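Local structure of 65 kDa virulence protein (Salmonella typhimurium, 2GWM) at residues Gln6-Arg9 / Tyr10-Ala13; Glu35-Ser39 / Arg40-Ser44; Asn55-Ser58 / Val59-Asn62; Ile126-Glu129 / Lys130-Gly134; Thr184-Thr187 / Asn188-Lys191. The protein probably transfers ADP-ribose from NAD+ to actin through the ADP-ribosyltransferase domain held in this chain, blocking filament assembly and so acting as a toxin. One frame throughout, in Å; residues are numbered along the deposited sequence.

Contact 1 (Gln6-Arg9 / Tyr10-Ala13)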
# COMPACT_ATOMS: atom_id res chain seq x y z
N GLN A 6 -15.29 -2.37 -10.52
CA GLN A 6 -15.63 -3.64 -9.92
C GLN A 6 -14.37 -4.48 -9.63
O GLN A 6 -14.31 -5.19 -8.62
CB GLN A 6 -16.58 -4.41 -10.83
CG GLN A 6 -17.94 -3.79 -10.99
CD GLN A 6 -18.84 -4.66 -11.84
OE1 GLN A 6 -19.16 -5.79 -11.46
NE2 GLN A 6 -19.26 -4.15 -13.00
N ALA A 7 -13.39 -4.42 -10.52
CA ALA A 7 -12.12 -5.10 -10.25
C ALA A 7 -11.41 -4.52 -9.03
O ALA A 7 -10.90 -5.26 -8.24
CB ALA A 7 -11.25 -5.09 -11.45
N LEU A 8 -11.43 -3.19 -8.88
CA LEU A 8 -10.88 -2.55 -7.68
C LEU A 8 -11.60 -2.97 -6.42
O LEU A 8 -10.97 -3.20 -5.36
CB LEU A 8 -10.95 -1.02 -7.85
CG LEU A 8 -10.45 -0.18 -6.63
CD1 LEU A 8 -9.01 -0.51 -6.33
CD2 LEU A 8 -10.61 1.27 -7.00
N ARG A 9 -12.92 -3.08 -6.47
CA ARG A 9 -13.66 -3.61 -5.32
C ARG A 9 -13.17 -5.00 -4.94
O ARG A 9 -12.95 -5.29 -3.77
CB ARG A 9 -15.17 -3.67 -5.62
CG ARG A 9 -15.86 -2.30 -5.76
CD ARG A 9 -17.38 -2.46 -6.02
NE ARG A 9 -18.03 -1.16 -6.04
CZ ARG A 9 -18.36 -0.45 -4.95
NH1 ARG A 9 -18.16 -0.91 -3.71
NH2 ARG A 9 -18.92 0.75 -5.11
N TYR A 10 -12.94 -5.86 -5.94
CA TYR A 10 -12.45 -7.20 -5.68
C TYR A 10 -11.05 -7.19 -5.10
O TYR A 10 -10.75 -7.93 -4.18
CB TYR A 10 -12.47 -8.00 -6.99
CG TYR A 10 -12.00 -9.40 -6.81
CD1 TYR A 10 -12.87 -10.40 -6.46
CD2 TYR A 10 -10.66 -9.73 -6.99
CE1 TYR A 10 -12.43 -11.68 -6.28
CE2 TYR A 10 -10.20 -11.00 -6.78
CZ TYR A 10 -11.09 -11.99 -6.48
OH TYR A 10 -10.69 -13.31 -6.32
N TYR A 11 -10.16 -6.36 -5.64
CA TYR A 11 -8.84 -6.11 -5.08
C TYR A 11 -8.96 -5.82 -3.58
O TYR A 11 -8.26 -6.41 -2.77
CB TYR A 11 -8.20 -4.89 -5.79
CG TYR A 11 -6.95 -4.50 -5.06
CD1 TYR A 11 -5.74 -5.10 -5.36
CD2 TYR A 11 -6.99 -3.56 -4.06
CE1 TYR A 11 -4.58 -4.76 -4.62
CE2 TYR A 11 -5.83 -3.25 -3.32
CZ TYR A 11 -4.66 -3.85 -3.59
OH TYR A 11 -3.53 -3.52 -2.83
N SER A 12 -9.80 -4.85 -3.25
CA SER A 12 -9.97 -4.44 -1.85
C SER A 12 -10.45 -5.60 -0.95
O SER A 12 -9.99 -5.76 0.17
CB SER A 12 -10.92 -3.22 -1.77
OG SER A 12 -11.22 -2.86 -0.43
N ALA A 13 -11.40 -6.37 -1.45
CA ALA A 13 -11.96 -7.47 -0.69
C ALA A 13 -10.99 -8.61 -0.50
O ALA A 13 -10.88 -9.19 0.59
CB ALA A 13 -13.15 -8.00 -1.38
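Tyr-11 gives its N-H to Ala-7 O at 2.9 Å from N to O, a nearly straight bond (170° at the hydrogen). The next bond along, from Ser-12 N to Leu-8 O, is also 2.9 Å long. Leu-8 O has a further neighbour, the ring of Tyr-11, which presents its edge to it. These i to i+4 bonds are successive bonds in two turns of helix 3-24, part of the helical N-terminal region of the transferase domain, and the side chains fan out from it. Leu-8 CD1 rests 4.3 Å from Tyr-11 CD2, and both residues pack on Ile-64 and Leu-150, so an aliphatic branch and a ring share one apolar face. Both tyrosines have CG anti to the backbone N (chi1 171° for Tyr-11); it is position along the helix that sends Tyr-11 to Phe-109 and Leu-150, its OH bonding Asn-20, and Tyr-10 to Tyr-60 and Arg-40, its OH meeting Thr-36 OG1. Ala-7, buried and small, meets Asp-63 of helix 50-69. The extended Arg-9 chain carries its guanidinium well clear of the helix, to a salt bridge with Glu-1 and a bond to Asp-139 O. Ser-12 OG, near the predicted active-site Glu-148, is held by His-142 N.

Contact 2 (Glu35-Ser39 / Arg40-Ser44). With SO4 (sulfate ion), chain B.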
# COMPACT_ATOMS: atom_id res chain seq x y z
N GLU A 35 -7.32 -19.16 -10.13
CA GLU A 35 -8.71 -19.31 -9.86
C GLU A 35 -9.46 -17.98 -10.02
O GLU A 35 -10.57 -17.94 -10.53
CB GLU A 35 -8.94 -19.97 -8.48
CG GLU A 35 -10.10 -20.88 -8.44
CD GLU A 35 -10.07 -22.00 -9.50
OE1 GLU A 35 -9.10 -22.82 -9.58
OE2 GLU A 35 -11.05 -22.06 -10.26
N THR A 36 -8.83 -16.89 -9.59
CA THR A 36 -9.35 -15.55 -9.80
C THR A 36 -9.51 -15.19 -11.27
O THR A 36 -10.53 -14.66 -11.70
CB THR A 36 -8.49 -14.52 -9.07
OG1 THR A 36 -8.61 -14.71 -7.65
CG2 THR A 36 -8.84 -13.09 -9.53
N LEU A 37 -8.48 -15.46 -12.05
CA LEU A 37 -8.55 -15.17 -13.46
C LEU A 37 -9.66 -15.92 -14.15
O LEU A 37 -10.35 -15.37 -15.02
CB LEU A 37 -7.22 -15.41 -14.12
CG LEU A 37 -6.09 -14.52 -13.59
CD1 LEU A 37 -4.77 -15.03 -14.19
CD2 LEU A 37 -6.27 -13.05 -13.89
N LEU A 38 -9.88 -17.16 -13.74
CA LEU A 38 -10.93 -17.98 -14.35
C LEU A 38 -12.28 -17.42 -13.91
O LEU A 38 -13.17 -17.20 -14.75
CB LEU A 38 -10.78 -19.44 -13.96
CG LEU A 38 -12.01 -20.31 -14.19
CD1 LEU A 38 -12.37 -20.32 -15.65
CD2 LEU A 38 -11.80 -21.72 -13.68
N SER A 39 -12.46 -17.20 -12.61
CA SER A 39 -13.74 -16.77 -12.10
C SER A 39 -14.19 -15.40 -12.60
O SER A 39 -15.36 -15.12 -12.72
CB SER A 39 -13.76 -16.81 -10.58
OG SER A 39 -12.84 -15.95 -10.01
N ARG A 40 -13.24 -14.53 -12.90
CA ARG A 40 -13.56 -13.21 -13.41
C ARG A 40 -13.41 -13.15 -14.94
O ARG A 40 -13.44 -12.07 -15.57
CB ARG A 40 -12.67 -12.19 -12.72
CG ARG A 40 -12.80 -12.22 -11.24
CD ARG A 40 -12.20 -10.98 -10.54
NE ARG A 40 -12.91 -9.75 -10.89
CZ ARG A 40 -14.04 -9.31 -10.33
NH1 ARG A 40 -14.64 -10.00 -9.38
NH2 ARG A 40 -14.59 -8.17 -10.74
N ASP A 41 -13.24 -14.33 -15.55
CA ASP A 41 -13.30 -14.53 -17.02
C ASP A 41 -12.17 -13.97 -17.81
O ASP A 41 -12.24 -13.96 -19.05
CB ASP A 41 -14.66 -14.06 -17.59
CG ASP A 41 -15.79 -14.78 -16.98
OD1 ASP A 41 -15.74 -16.03 -16.88
OD2 ASP A 41 -16.73 -14.09 -16.52
N TYR A 42 -11.06 -13.62 -17.16
CA TYR A 42 -9.90 -13.27 -17.94
C TYR A 42 -9.32 -14.48 -18.66
O TYR A 42 -8.65 -14.33 -19.67
CB TYR A 42 -8.81 -12.66 -17.06
CG TYR A 42 -9.17 -11.35 -16.39
CD1 TYR A 42 -9.12 -10.18 -17.09
CD2 TYR A 42 -9.56 -11.29 -15.07
CE1 TYR A 42 -9.41 -8.97 -16.51
CE2 TYR A 42 -9.85 -10.09 -14.47
CZ TYR A 42 -9.80 -8.92 -15.19
OH TYR A 42 -10.13 -7.74 -14.54
N LEU A 43 -9.51 -15.66 -18.12
CA LEU A 43 -9.11 -16.90 -18.78
C LEU A 43 -10.26 -17.86 -18.82
O LEU A 43 -11.14 -17.82 -17.98
CB LEU A 43 -7.95 -17.56 -18.06
CG LEU A 43 -6.64 -16.73 -18.07
CD1 LEU A 43 -5.68 -17.42 -17.12
CD2 LEU A 43 -6.09 -16.61 -19.43
N SER A 44 -10.24 -18.76 -19.82
CA SER A 44 -11.28 -19.84 -19.90
C SER A 44 -11.06 -21.12 -19.04
O SER A 44 -12.00 -21.93 -18.85
CB SER A 44 -11.50 -20.26 -21.35
OG SER A 44 -10.35 -20.94 -21.81
S SO4 B . -18.12 -8.47 -9.82
O1 SO4 B . -17.38 -7.86 -10.92
O2 SO4 B . -17.27 -8.65 -8.61
O3 SO4 B . -19.29 -7.61 -9.56
O4 SO4 B . -18.60 -9.79 -10.23
O HOH W 1 -17.06 -16.92 -13.83
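At the C-terminal end of helix 30-39 the chain closes in a Schellman motif, made by the 6→1 bond from Tyr-42 N to Leu-37 O (2.9 Å, but weak) and the bond from Asp-41 N back to Leu-38 O at 3.0 Å. Leu-43 N is an extra donor to Leu-37 O, at 3.2 Å, and makes the straighter bond. Arg-40 is the first residue to leave helical geometry, and Asp-41 takes the left-handed conformation (phi 71°) that reverses the chain.

The apolar contact usual between the two ends of such a motif is made by Leu-37, whose CD2 reaches Tyr-42 CD2 at 3.9 Å, the two side chains crossing at about a right angle. Its other branch, CD1, lies alongside Leu-43 CD1, again at 3.9 Å. Forked leucines suit a place that must fill two directions at once, and Phe-53 and Met-57 of helix 50-69 cover Leu-37 further. Arg-40 runs alongside Thr-36, both pointing the same way, with Arg-40 CD standing 4.1 Å from Thr-36 CG2. A bend at chi3 (65°) then turns the guanidinium to a sulfate, probably from the crystallisation liquor. A water donates to Ser-39 O and, weakly, to Asp-41 OD1.

Two N-H groups of Arg-40 grip two sulfate oxygens, NH1 bonding O2 at 3.1 Å in the guanidinium plane and NH2 bonding O1 at 2.8 Å, which is consistent with a site that can hold an anion in the crystal.

Contact 3 (Asn55-Ser58 / Val59-Asn62)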
# COMPACT_ATOMS: atom_id res chain seq x y z
N ASN A 55 -0.17 -12.59 -19.26
CA ASN A 55 -0.97 -11.57 -19.98
C ASN A 55 -2.28 -11.28 -19.29
O ASN A 55 -2.69 -10.14 -19.22
CB ASN A 55 -1.21 -11.96 -21.44
CG ASN A 55 0.07 -11.95 -22.27
OD1 ASN A 55 1.11 -11.39 -21.87
ND2 ASN A 55 0.01 -12.57 -23.44
N ALA A 56 -2.93 -12.31 -18.75
CA ALA A 56 -4.18 -12.09 -18.09
C ALA A 56 -4.00 -11.34 -16.77
O ALA A 56 -4.84 -10.49 -16.38
CB ALA A 56 -4.87 -13.46 -17.91
N MET A 57 -2.96 -11.69 -16.02
CA MET A 57 -2.66 -10.97 -14.80
C MET A 57 -2.46 -9.50 -15.09
O MET A 57 -2.89 -8.66 -14.32
CB MET A 57 -1.39 -11.50 -14.15
CG MET A 57 -1.63 -12.85 -13.50
SD MET A 57 -2.73 -12.87 -12.04
CE MET A 57 -1.70 -12.11 -10.81
N SER A 58 -1.78 -9.21 -16.19
CA SER A 58 -1.59 -7.82 -16.58
C SER A 58 -2.87 -7.08 -16.77
O SER A 58 -3.04 -5.97 -16.30
CB SER A 58 -0.75 -7.73 -17.86
OG SER A 58 0.59 -8.27 -17.64
N VAL A 59 -3.81 -7.69 -17.50
CA VAL A 59 -5.06 -7.02 -17.73
C VAL A 59 -5.84 -6.77 -16.41
O VAL A 59 -6.46 -5.74 -16.20
CB VAL A 59 -5.96 -7.85 -18.71
CG1 VAL A 59 -7.19 -7.02 -19.05
CG2 VAL A 59 -5.21 -8.24 -19.97
N TYR A 60 -5.87 -7.78 -15.56
CA TYR A 60 -6.51 -7.73 -14.25
C TYR A 60 -5.93 -6.57 -13.39
O TYR A 60 -6.65 -5.74 -12.88
CB TYR A 60 -6.26 -9.08 -13.64
CG TYR A 60 -6.66 -9.26 -12.18
CD1 TYR A 60 -7.84 -8.74 -11.66
CD2 TYR A 60 -5.79 -9.90 -11.33
CE1 TYR A 60 -8.16 -8.92 -10.32
CE2 TYR A 60 -6.09 -10.08 -9.98
CZ TYR A 60 -7.28 -9.59 -9.49
OH TYR A 60 -7.55 -9.77 -8.16
N ILE A 61 -4.61 -6.53 -13.30
CA ILE A 61 -3.93 -5.45 -12.57
C ILE A 61 -4.28 -4.11 -13.19
O ILE A 61 -4.57 -3.13 -12.49
CB ILE A 61 -2.40 -5.69 -12.59
CG1 ILE A 61 -2.17 -6.90 -11.68
CG2 ILE A 61 -1.68 -4.52 -12.01
CD1 ILE A 61 -0.88 -7.51 -11.89
N ASN A 62 -4.23 -4.02 -14.52
CA ASN A 62 -4.52 -2.77 -15.16
C ASN A 62 -5.96 -2.38 -14.94
O ASN A 62 -6.26 -1.19 -14.91
CB ASN A 62 -4.22 -2.89 -16.65
CG ASN A 62 -2.73 -2.98 -16.95
OD1 ASN A 62 -1.92 -2.49 -16.15
ND2 ASN A 62 -2.35 -3.50 -18.11
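Met-57 brings its sulfur to the edge of the Tyr-60 ring, SD lying 4.3 Å from CD2 and near the ring plane, on the inner face of the amphipathic helix 50-69. This is the tightly packed part. Ala-56, Met-57, Tyr-60 and Ile-61 are buried, with helices 3-24 and 30-39 lying against them through Ile-19, Tyr-22 and Leu-37. The unbranched, flexible methionine lies between Tyr-22 and Leu-37 of the neighbouring helices, and the small methyl of Ala-56 permits the close approach of Leu-37 and Leu-43. Ile-61 sends its CG1 branch back along the helix, so that CD1 stands 3.4 Å from Met-57 O, the carbonyl that also receives Ile-61 N at 2.9 Å.

The other side is exposed in the single chain. Asn-55, Val-59 and Asn-62 lie there, and their side-chain contacts are chiefly with the helix's own backbone. Val-59 lays CG2 3.2 Å from Asn-55 O and touches Tyr-42 with its side chain. Ser-58, whose OG stands beside its own backbone N (chi1 -63°), returns that hydroxyl to Lys-54 O, a common way for serine to pair its polar end within a helix. Asn-62 N bonds Ser-58 O at 2.9 Å, and the amide ND2 of Asn-62 approaches that same oxygen at 3.1 Å, at an angle too poor for a hydrogen bond.

Contact 4 (Ile126-Glu129 / Lys130-Gly134)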
# COMPACT_ATOMS: atom_id res chain seq x y z
N ILE A 126 3.96 10.20 5.28
CA ILE A 126 4.17 10.29 3.83
C ILE A 126 3.58 11.55 3.24
O ILE A 126 2.35 11.66 3.12
CB ILE A 126 3.56 9.06 3.12
CG1 ILE A 126 4.11 7.76 3.68
CG2 ILE A 126 3.86 9.13 1.63
CD1 ILE A 126 3.43 6.54 3.13
N TYR A 127 4.44 12.50 2.89
CA TYR A 127 4.00 13.73 2.29
C TYR A 127 3.69 13.56 0.82
O TYR A 127 4.40 12.86 0.11
CB TYR A 127 5.04 14.81 2.47
CG TYR A 127 5.19 15.18 3.96
CD1 TYR A 127 4.17 15.86 4.61
CD2 TYR A 127 6.29 14.78 4.71
CE1 TYR A 127 4.29 16.23 5.93
CE2 TYR A 127 6.41 15.10 6.04
CZ TYR A 127 5.39 15.81 6.67
OH TYR A 127 5.54 16.14 8.02
N LEU A 128 2.69 14.27 0.36
CA LEU A 128 2.22 14.18 -1.00
C LEU A 128 2.22 15.52 -1.64
O LEU A 128 1.92 16.48 -0.98
CB LEU A 128 0.76 13.68 -1.03
CG LEU A 128 0.55 12.33 -0.35
CD1 LEU A 128 -0.93 11.99 -0.41
CD2 LEU A 128 1.41 11.19 -0.92
N GLU A 129 2.61 15.59 -2.90
CA GLU A 129 2.49 16.82 -3.68
C GLU A 129 1.29 16.74 -4.60
O GLU A 129 0.80 15.66 -4.90
CB GLU A 129 3.75 17.05 -4.52
CG GLU A 129 4.99 17.35 -3.75
CD GLU A 129 4.80 18.46 -2.76
OE1 GLU A 129 4.34 19.55 -3.22
OE2 GLU A 129 5.10 18.26 -1.55
N LYS A 130 0.80 17.89 -5.04
CA LYS A 130 -0.45 17.96 -5.81
C LYS A 130 -0.30 17.15 -7.06
O LYS A 130 0.74 17.17 -7.66
CB LYS A 130 -0.76 19.39 -6.19
CG LYS A 130 -1.26 20.26 -5.10
CD LYS A 130 -1.42 21.67 -5.68
CE LYS A 130 -1.48 22.79 -4.68
NZ LYS A 130 -1.57 24.11 -5.36
N GLY A 131 -1.32 16.38 -7.41
CA GLY A 131 -1.34 15.63 -8.68
C GLY A 131 -0.86 14.20 -8.56
O GLY A 131 -0.67 13.49 -9.57
N HIS A 132 -0.61 13.78 -7.32
CA HIS A 132 -0.15 12.42 -7.05
C HIS A 132 -1.24 11.41 -7.45
O HIS A 132 -2.39 11.79 -7.64
CB HIS A 132 0.19 12.28 -5.57
CG HIS A 132 -1.01 12.42 -4.69
ND1 HIS A 132 -1.87 11.38 -4.45
CD2 HIS A 132 -1.51 13.49 -4.02
CE1 HIS A 132 -2.84 11.79 -3.66
NE2 HIS A 132 -2.65 13.06 -3.37
N LYS A 133 -0.86 10.14 -7.55
CA LYS A 133 -1.76 9.08 -8.08
C LYS A 133 -2.60 8.38 -7.02
O LYS A 133 -3.36 7.47 -7.31
CB LYS A 133 -0.92 8.05 -8.83
CG LYS A 133 -0.36 8.59 -10.13
CD LYS A 133 0.34 7.48 -10.89
CE LYS A 133 0.82 7.96 -12.26
NZ LYS A 133 -0.29 8.18 -13.19
N GLY A 134 -2.48 8.80 -5.77
CA GLY A 134 -3.26 8.19 -4.74
C GLY A 134 -4.71 8.61 -4.79
O GLY A 134 -5.03 9.76 -5.12
O HOH W 2 2.37 20.32 -4.68
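Lys-130 N donates to a water at 2.9 Å, and the same water donates to Glu-129 OE1 at 2.6 Å from its oxygen. The Glu-129 chain, bent at chi2 (-52°), curls back so that its carboxylate lies beside the start of the turn, sharing the water with Lys-130 N, and Arg-77 and Arg-197 form salt bridges with it; two arginines make an acidic residue apt here. Lys-130 is exposed, its extended chain touching Arg-77. Gly-131 follows with a positive phi of 95°, readily taken by a residue without CB, at the third position of a type II beta turn running from Glu-129 to His-132. This turn carries the chain from strand 122-127 of the five-stranded sheet toward strand 135-136 of the three-stranded one, within the ADP-ribosyltransferase domain. His-132 N closes it with a weak bond of 3.4 Å to Glu-129 O. The imidazole then folds back over Leu-128: CD1 sits over one ring face in a CH-pi contact, 3.8 Å from the centroid, while Glu-129 O lies in the ring plane, 3.3 Å from CD2. Met-149 packs on both side chains. Beyond Lys-133, Gly-134 N donates to His-132 ND1 at 3.0 Å, close to the ring plane. ND1 is therefore an acceptor, consistent with any proton of a neutral ring being on NE2.

Contact 5 (Thr184-Thr187 / Asn188-Lys191)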
# COMPACT_ATOMS: atom_id res chain seq x y z
N THR A 184 -5.54 -3.06 20.82
CA THR A 184 -4.18 -3.46 21.08
C THR A 184 -3.20 -2.33 20.84
O THR A 184 -2.01 -2.57 20.66
CB THR A 184 -3.82 -4.57 20.15
OG1 THR A 184 -3.96 -4.07 18.79
CG2 THR A 184 -4.65 -5.81 20.50
N ALA A 185 -3.67 -1.09 20.79
CA ALA A 185 -2.76 0.05 20.57
C ALA A 185 -1.74 0.15 21.69
O ALA A 185 -2.15 0.17 22.85
CB ALA A 185 -3.58 1.33 20.56
N ASP A 186 -0.46 0.28 21.32
CA ASP A 186 0.63 0.54 22.31
C ASP A 186 1.76 1.25 21.67
O ASP A 186 2.56 0.64 20.98
CB ASP A 186 1.14 -0.77 22.92
CG ASP A 186 2.19 -0.54 24.03
OD1 ASP A 186 2.52 0.68 24.31
OD2 ASP A 186 2.67 -1.53 24.63
N THR A 187 1.84 2.55 21.90
CA THR A 187 2.90 3.32 21.30
C THR A 187 4.31 2.93 21.75
O THR A 187 5.27 3.29 21.03
CB THR A 187 2.73 4.84 21.46
OG1 THR A 187 2.65 5.11 22.85
CG2 THR A 187 1.49 5.29 20.74
N ASN A 188 4.43 2.20 22.85
CA ASN A 188 5.76 1.78 23.27
C ASN A 188 6.41 0.79 22.29
O ASN A 188 7.61 0.57 22.34
CB ASN A 188 5.77 1.23 24.67
CG ASN A 188 5.34 2.26 25.73
OD1 ASN A 188 4.57 1.93 26.65
ND2 ASN A 188 5.74 3.46 25.56
N ARG A 189 5.58 0.21 21.41
CA ARG A 189 6.06 -0.70 20.36
C ARG A 189 6.80 0.01 19.23
O ARG A 189 7.49 -0.62 18.46
CB ARG A 189 4.87 -1.40 19.67
CG ARG A 189 4.09 -2.30 20.60
CD ARG A 189 2.77 -2.85 19.95
NE ARG A 189 3.09 -3.48 18.68
CZ ARG A 189 2.37 -3.43 17.54
NH1 ARG A 189 1.23 -2.76 17.42
NH2 ARG A 189 2.85 -4.09 16.48
N ILE A 190 6.68 1.33 19.15
CA ILE A 190 7.20 2.05 18.01
C ILE A 190 8.67 2.27 18.13
O ILE A 190 9.14 2.83 19.15
CB ILE A 190 6.46 3.40 17.80
CG1 ILE A 190 4.95 3.15 17.62
CG2 ILE A 190 7.03 4.19 16.64
CD1 ILE A 190 4.17 4.41 17.68
N LYS A 191 9.40 1.89 17.07
CA LYS A 191 10.82 2.05 17.04
C LYS A 191 11.28 3.28 16.28
O LYS A 191 12.29 3.91 16.60
CB LYS A 191 11.46 0.83 16.40
CG LYS A 191 12.97 0.83 16.47
CD LYS A 191 13.42 -0.62 16.74
CE LYS A 191 14.83 -0.68 17.26
NZ LYS A 191 15.79 -0.46 16.16
O HOH W 3 -0.27 -1.46 18.93
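Asp-186 and Asn-188 form an Asx turn at the start of a short 3-10 segment, a surface contact in the connection between helix 168-175 and strand 192-198 of the ADP-ribosyltransferase domain. Asp-186 OD1 accepts Asn-188 N at 2.8 Å, met from above the carboxylate plane. The aspartate CG is anti to the backbone N (chi1 -176°), which swings the carboxylate forward along the chain to reach that N-H. Aspartate suits this position because its short side chain can bond an amide two residues ahead, one that the 3-10 turn itself does not use. The carboxylate and the Asn-188 amide do not stack: their planes stand 77° apart.

The 3-10 turn continues through two backbone bonds, Arg-189 N to Asp-186 O and Ile-190 N to Thr-187 O, both 3.1 Å, with the i to i+3 spacing of a 3-10 segment. Arg-189 curls its methylenes along the Asp-186 backbone, CG lying 3.3 Å from Asp-186 O. It makes no salt bridge with that aspartate; its NH1 donates to a water. That water also accepts a bond from Asp-186 N and donates to Thr-184 O, tying the arginine to the approach of the turn, and NH1 has a weak second bond to Ile-119 O.

Below these polar groups, Ile-190 is buried against Phe-170 and Leu-174 of helix 168-175, where a branched aliphatic chain fits. Its CD1 folds back to lie 4.1 Å from Thr-187 CB.

In the fold
Contacts 1, 2 and 3 come in that order along the chain and form one helical cluster, on helix 3-24, the end of helix 30-39 and helix 50-69. Contacts 1 and 2 have centres 14 Å apart, as do contacts 1 and 3, and those of contacts 2 and 3, touching through Leu-37 and Met-57, are 11 Å apart. Contact 4 follows at the end of strand 122-127, contact 5 before strand 192-198, its neighbour in the five-stranded sheet; their centres are 27 Å apart and they do not touch. Contacts 2 and 5 have centres about 42 Å apart, on opposite sides of the chain's centre. Contact 1 lies closest to the predicted active-site residues, so the helical cluster borders that site.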